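Local coordinates for putative sugar ABC transport system, substrate-binding protein (Bordetella parapertussis, PDB 5IX8), which probably binds a sugar in the periplasm and delivers it to an ABC transporter for uptake, at residues L247-S251 with I293-D297; D122-K127 with L157-F162. All blocks are in the same frame, centred on the assembly; numbering follows the deposited sequence.

Interaction 1: residues L247-S251 with I293-D297; sequences LAVAS and ITVVD
Val-296 N donates to Val-249 O over 2.8 Å in a nearly straight bond (170° at the hydrogen), and Val-249 N donates back to Val-296 O at 2.9 Å. This doubly bonded antiparallel pair adds strand 295-296 to strand 246-250 at the edge of the mixed sheet in one lobe of a type I periplasmic binding protein; the sheet is otherwise parallel. The returning N-H lies in the carbonyl plane of Val-296, whereas the donor to Val-249 O is tilted from that carbonyl's plane by 29°. One residue further on, Ala-250 and Val-295 form a non-hydrogen-bonded pair with CA atoms 4.3 Å apart. Beyond it Ser-251 N bonds to Thr-294 O at 2.9 Å, prolonging the ladder.

The two faces of the ribbon differ. On one, Ala-248 CB rests diagonally against Val-295 CG1 at 3.7 Å; that methyl lies anti to the Val-295 backbone N (chi1 -180°), which swings it back toward Ala-248. Helix 122-135 packs over this face, with Val-128 on Val-295 and Ala-132 on Ala-248. On the other face Val-249 and Val-296 both touch Ile-241 of helix 235-242. Asn-300 grips the outer edge through its side-chain amide, giving ND2 to Val-295 O and taking Asp-297 N on OD1.

The hydroxyls of Ser-251 and Thr-294 are neighbours but bond to other residues, Ser-251 OG to Asp-310 and Thr-294 OG1 to His-304. What meets between the two side chains is Ser-251 CB against Thr-294 OG1, 3.4 Å apart. At the far end, Asp-297 turns its carboxylate away to Ser-299 and sets its CB 3.6 Å from Leu-247 O.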
loop_
_atom_site.group_PDB
_atom_site.type_symbol
_atom_site.label_atom_id
_atom_site.label_comp_id
_atom_site.label_asym_id
_atom_site.label_seq_id
_atom_site.Cartn_x
_atom_site.Cartn_y
_atom_site.Cartn_z
ATOM N N LEU A 247 14.301 -6.223 10.444
ATOM C CA LEU A 247 14.580 -7.577 9.969
ATOM C C LEU A 247 14.208 -7.731 8.511
ATOM O O LEU A 247 14.930 -8.376 7.736
ATOM C CB LEU A 247 13.800 -8.584 10.810
ATOM C CG LEU A 247 13.831 -10.048 10.374
ATOM C CD1 LEU A 247 15.253 -10.606 10.373
ATOM C CD2 LEU A 247 12.898 -10.871 11.265
ATOM N N ALA A 248 13.088 -7.138 8.123
ATOM C CA ALA A 248 12.565 -7.291 6.782
ATOM C C ALA A 248 11.560 -6.190 6.534
ATOM O O ALA A 248 10.827 -5.771 7.448
ATOM C CB ALA A 248 11.890 -8.658 6.598
ATOM N N VAL A 249 11.507 -5.754 5.284
ATOM C CA VAL A 249 10.559 -4.742 4.854
ATOM C C VAL A 249 9.933 -5.252 3.584
ATOM O O VAL A 249 10.634 -5.456 2.585
ATOM C CB VAL A 249 11.223 -3.374 4.591
ATOM C CG1 VAL A 249 10.160 -2.380 4.094
ATOM C CG2 VAL A 249 11.938 -2.853 5.856
ATOM N N ALA A 250 8.632 -5.404 3.587
ATOM C CA ALA A 250 7.989 -5.799 2.341
ATOM C C ALA A 250 8.047 -4.633 1.349
ATOM O O ALA A 250 7.785 -3.488 1.719
ATOM C CB ALA A 250 6.555 -6.240 2.618
ATOM N N SER A 251 8.443 -4.912 0.102
ATOM C CA SER A 251 8.428 -3.878 -0.940
ATOM C C SER A 251 6.986 -3.605 -1.358
ATOM O O SER A 251 6.235 -4.539 -1.620
ATOM C CB SER A 251 9.260 -4.343 -2.158
ATOM O OG SER A 251 9.061 -3.529 -3.322
ATOM N N ILE A 293 4.966 -9.833 -4.850
ATOM C CA ILE A 293 5.535 -9.334 -3.603
ATOM C C ILE A 293 6.984 -9.779 -3.494
ATOM O O ILE A 293 7.303 -10.950 -3.748
ATOM C CB ILE A 293 4.728 -9.836 -2.403
ATOM C CG1 ILE A 293 3.335 -9.216 -2.457
ATOM C CG2 ILE A 293 5.447 -9.483 -1.093
ATOM C CD1 ILE A 293 2.330 -10.017 -1.712
ATOM N N THR A 294 7.854 -8.850 -3.123
ATOM C CA THR A 294 9.236 -9.128 -2.755
ATOM C C THR A 294 9.504 -8.522 -1.381
ATOM O O THR A 294 8.849 -7.562 -0.963
ATOM C CB THR A 294 10.238 -8.564 -3.791
ATOM O OG1 THR A 294 10.065 -7.157 -3.893
ATOM C CG2 THR A 294 9.978 -9.125 -5.141
ATOM N N VAL A 295 10.416 -9.132 -0.647
ATOM C CA VAL A 295 10.818 -8.646 0.667
ATOM C C VAL A 295 12.242 -8.128 0.573
ATOM O O VAL A 295 13.088 -8.739 -0.095
ATOM C CB VAL A 295 10.709 -9.762 1.718
ATOM C CG1 VAL A 295 11.117 -9.254 3.054
ATOM C CG2 VAL A 295 9.281 -10.225 1.811
ATOM N N VAL A 296 12.513 -7.012 1.246
ATOM C CA VAL A 296 13.859 -6.454 1.313
ATOM C C VAL A 296 14.443 -6.811 2.666
ATOM O O VAL A 296 13.774 -6.636 3.703
ATOM C CB VAL A 296 13.843 -4.932 1.096
ATOM C CG1 VAL A 296 15.276 -4.368 1.081
ATOM C CG2 VAL A 296 13.089 -4.575 -0.207
ATOM N N ASP A 297 15.667 -7.336 2.666
ATOM C CA ASP A 297 16.347 -7.716 3.910
ATOM C C ASP A 297 17.846 -7.547 3.693
ATOM O O ASP A 297 18.272 -7.036 2.661
ATOM C CB ASP A 297 15.960 -9.141 4.326
ATOM C CG ASP A 297 16.290 -10.169 3.259
ATOM O OD1 ASP A 297 17.261 -9.978 2.498
ATOM O OD2 ASP A 297 15.573 -11.176 3.174
HETATM O O HOH W 1 6.379 -6.122 -3.480
#

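Interaction 2: residues D122-K127 with L157-F162; sequences DTLIGK and LRYEGF
Gly-126 and Phe-162 bring their CA atoms to 4.1 Å where the two helical segments, running in broadly the same direction, cross at -41° with axes only 6.3 Å apart. Glycines on both sides permit this closeness: Gly-126 CA lies 3.3 Å from Arg-158 O, and Gly-161 CA points a hydrogen almost straight at Thr-123 O. Further CA-H...O contacts join Thr-123 to Leu-157 O and Phe-162 to Gly-126 O, the last oxygen also lying at the edge of the Phe-162 ring.

Arg-158, extended from CG to NE, reaches across the N-terminal end of helix 122-127 and grips Asp-122 side-on. Arg-158 NE and NH2 both donate to Asp-122 OD1 at 2.8 Å in bent bonds, NH2 nearly along the C-O axis and NE from the anti side. Ile-125 CD1 lies over one guanidinium face; Arg-158 NH2 also forms a salt bridge to Glu-252, and NH1 bonds to Pro-207 O. Thr-123 OG1 abuts Leu-157 CB at 3.6 Å and shares a water with Glu-160 OE1.

This glycine-lined right-handed crossing with CA-H...O contacts resembles the GASright motif of membrane helix pairs; here it joins neighbouring helices of an alpha/beta lobe of the type I binding-protein fold.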
loop_
_atom_site.group_PDB
_atom_site.type_symbol
_atom_site.label_atom_id
_atom_site.label_comp_id
_atom_site.label_asym_id
_atom_site.label_seq_id
_atom_site.Cartn_x
_atom_site.Cartn_y
_atom_site.Cartn_z
ATOM N N ASP A 122 -2.693 -8.186 0.165
ATOM C CA ASP A 122 -2.334 -7.789 1.523
ATOM C C ASP A 122 -2.143 -8.990 2.453
ATOM O O ASP A 122 -1.225 -8.985 3.284
ATOM C CB ASP A 122 -3.373 -6.814 2.070
ATOM C CG ASP A 122 -3.248 -5.440 1.413
ATOM O OD1 ASP A 122 -2.242 -4.713 1.650
ATOM O OD2 ASP A 122 -4.126 -5.109 0.594
ATOM N N THR A 123 -2.939 -10.052 2.294
ATOM C CA THR A 123 -2.681 -11.238 3.103
ATOM C C THR A 123 -1.277 -11.788 2.848
ATOM O O THR A 123 -0.585 -12.225 3.792
ATOM C CB THR A 123 -3.730 -12.313 2.818
ATOM O OG1 THR A 123 -5.029 -11.764 3.054
ATOM C CG2 THR A 123 -3.499 -13.509 3.743
ATOM N N LEU A 124 -0.836 -11.773 1.585
ATOM C CA LEU A 124 0.462 -12.360 1.254
ATOM C C LEU A 124 1.609 -11.463 1.726
ATOM O O LEU A 124 2.691 -11.964 2.067
ATOM C CB LEU A 124 0.544 -12.627 -0.242
ATOM C CG LEU A 124 1.792 -13.334 -0.752
ATOM C CD1 LEU A 124 2.091 -14.632 -0.009
ATOM C CD2 LEU A 124 1.556 -13.617 -2.227
ATOM N N ILE A 125 1.384 -10.148 1.780
ATOM C CA ILE A 125 2.359 -9.268 2.417
ATOM C C ILE A 125 2.611 -9.731 3.854
ATOM O O ILE A 125 3.759 -9.840 4.307
ATOM C CB ILE A 125 1.866 -7.806 2.369
ATOM C CG1 ILE A 125 1.994 -7.262 0.940
ATOM C CG2 ILE A 125 2.673 -6.957 3.348
ATOM C CD1 ILE A 125 1.506 -5.848 0.795
ATOM N N GLY A 126 1.531 -10.037 4.587
ATOM C CA GLY A 126 1.691 -10.527 5.945
ATOM C C GLY A 126 2.368 -11.882 5.986
ATOM O O GLY A 126 3.240 -12.119 6.817
ATOM N N LYS A 127 1.988 -12.782 5.083
ATOM C CA LYS A 127 2.626 -14.099 5.037
ATOM C C LYS A 127 4.127 -14.005 4.770
ATOM O O LYS A 127 4.909 -14.738 5.382
ATOM C CB LYS A 127 1.951 -14.958 3.967
ATOM C CG LYS A 127 0.506 -15.327 4.355
ATOM C CD LYS A 127 0.032 -16.460 3.499
ATOM C CE LYS A 127 -1.372 -16.874 3.806
ATOM N NZ LYS A 127 -1.659 -18.151 3.032
ATOM N N LEU A 157 -5.937 -7.792 6.892
ATOM C CA LEU A 157 -5.447 -8.852 6.020
ATOM C C LEU A 157 -3.964 -9.114 6.259
ATOM O O LEU A 157 -3.534 -10.275 6.349
ATOM C CB LEU A 157 -5.694 -8.509 4.540
ATOM C CG LEU A 157 -7.174 -8.346 4.145
ATOM C CD1 LEU A 157 -7.274 -7.869 2.712
ATOM C CD2 LEU A 157 -7.965 -9.646 4.303
ATOM N N ARG A 158 -3.169 -8.048 6.381
ATOM C CA ARG A 158 -1.745 -8.228 6.664
ATOM C C ARG A 158 -1.530 -8.929 7.989
ATOM O O ARG A 158 -0.672 -9.820 8.098
ATOM C CB ARG A 158 -1.033 -6.890 6.673
ATOM C CG ARG A 158 -1.052 -6.265 5.277
ATOM C CD ARG A 158 -0.349 -4.906 5.215
ATOM N NE ARG A 158 -0.524 -4.373 3.872
ATOM C CZ ARG A 158 0.152 -3.358 3.346
ATOM N NH1 ARG A 158 1.133 -2.758 4.027
ATOM N NH2 ARG A 158 -0.143 -2.967 2.107
ATOM N N TYR A 159 -2.278 -8.516 9.017
ATOM C CA TYR A 159 -2.194 -9.180 10.311
ATOM C C TYR A 159 -2.557 -10.658 10.206
ATOM O O TYR A 159 -1.862 -11.521 10.750
ATOM C CB TYR A 159 -3.109 -8.466 11.301
ATOM C CG TYR A 159 -3.331 -9.222 12.572
ATOM C CD1 TYR A 159 -2.283 -9.516 13.433
ATOM C CD2 TYR A 159 -4.624 -9.645 12.920
ATOM C CE1 TYR A 159 -2.513 -10.218 14.604
ATOM C CE2 TYR A 159 -4.858 -10.328 14.110
ATOM C CZ TYR A 159 -3.791 -10.606 14.946
ATOM O OH TYR A 159 -4.036 -11.301 16.116
ATOM N N GLU A 160 -3.638 -10.968 9.497
ATOM C CA GLU A 160 -4.058 -12.360 9.356
ATOM C C GLU A 160 -2.983 -13.215 8.679
ATOM O O GLU A 160 -2.703 -14.342 9.111
ATOM C CB GLU A 160 -5.383 -12.436 8.578
ATOM C CG GLU A 160 -6.570 -12.008 9.446
ATOM C CD GLU A 160 -7.828 -11.730 8.640
ATOM O OE1 GLU A 160 -7.810 -11.921 7.401
ATOM O OE2 GLU A 160 -8.838 -11.313 9.247
ATOM N N GLY A 161 -2.385 -12.709 7.592
ATOM C CA GLY A 161 -1.348 -13.482 6.919
ATOM C C GLY A 161 -0.116 -13.671 7.778
ATOM O O GLY A 161 0.439 -14.781 7.837
ATOM N N PHE A 162 0.309 -12.605 8.481
ATOM C CA PHE A 162 1.435 -12.702 9.403
ATOM C C PHE A 162 1.159 -13.713 10.508
ATOM O O PHE A 162 1.987 -14.583 10.792
ATOM C CB PHE A 162 1.732 -11.305 9.991
ATOM C CG PHE A 162 2.855 -11.295 10.972
ATOM C CD1 PHE A 162 4.166 -11.427 10.531
ATOM C CD2 PHE A 162 2.604 -11.176 12.336
ATOM C CE1 PHE A 162 5.219 -11.440 11.418
ATOM C CE2 PHE A 162 3.664 -11.210 13.246
ATOM C CZ PHE A 162 4.983 -11.301 12.773
HETATM O O HOH W 2 -6.587 -12.935 5.060
#

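Going from the N terminus, the chain leaves strand 116-119 of the parallel sheet and enters the other lobe at helix 122-135. Interaction 2 closes the first loop, bringing helix 154-168 back on it after strand 142-145. The chain then builds the rest of the mixed sheet up to 246-250, adds helix 254-270, returns to the parallel sheet at 288-290 and crosses again, so that 293-297 closes interaction 1. The two loops follow in series, neither nested nor crossed. Helix 122-135 serves both contacts, packing against helix 154-168 and also against strand 246-250 and the segment leading into 295-296: Ile-293 CD1 lies 3.5 Å from Leu-124 CB, and Ala-250 CB packs on Ile-125 CG2.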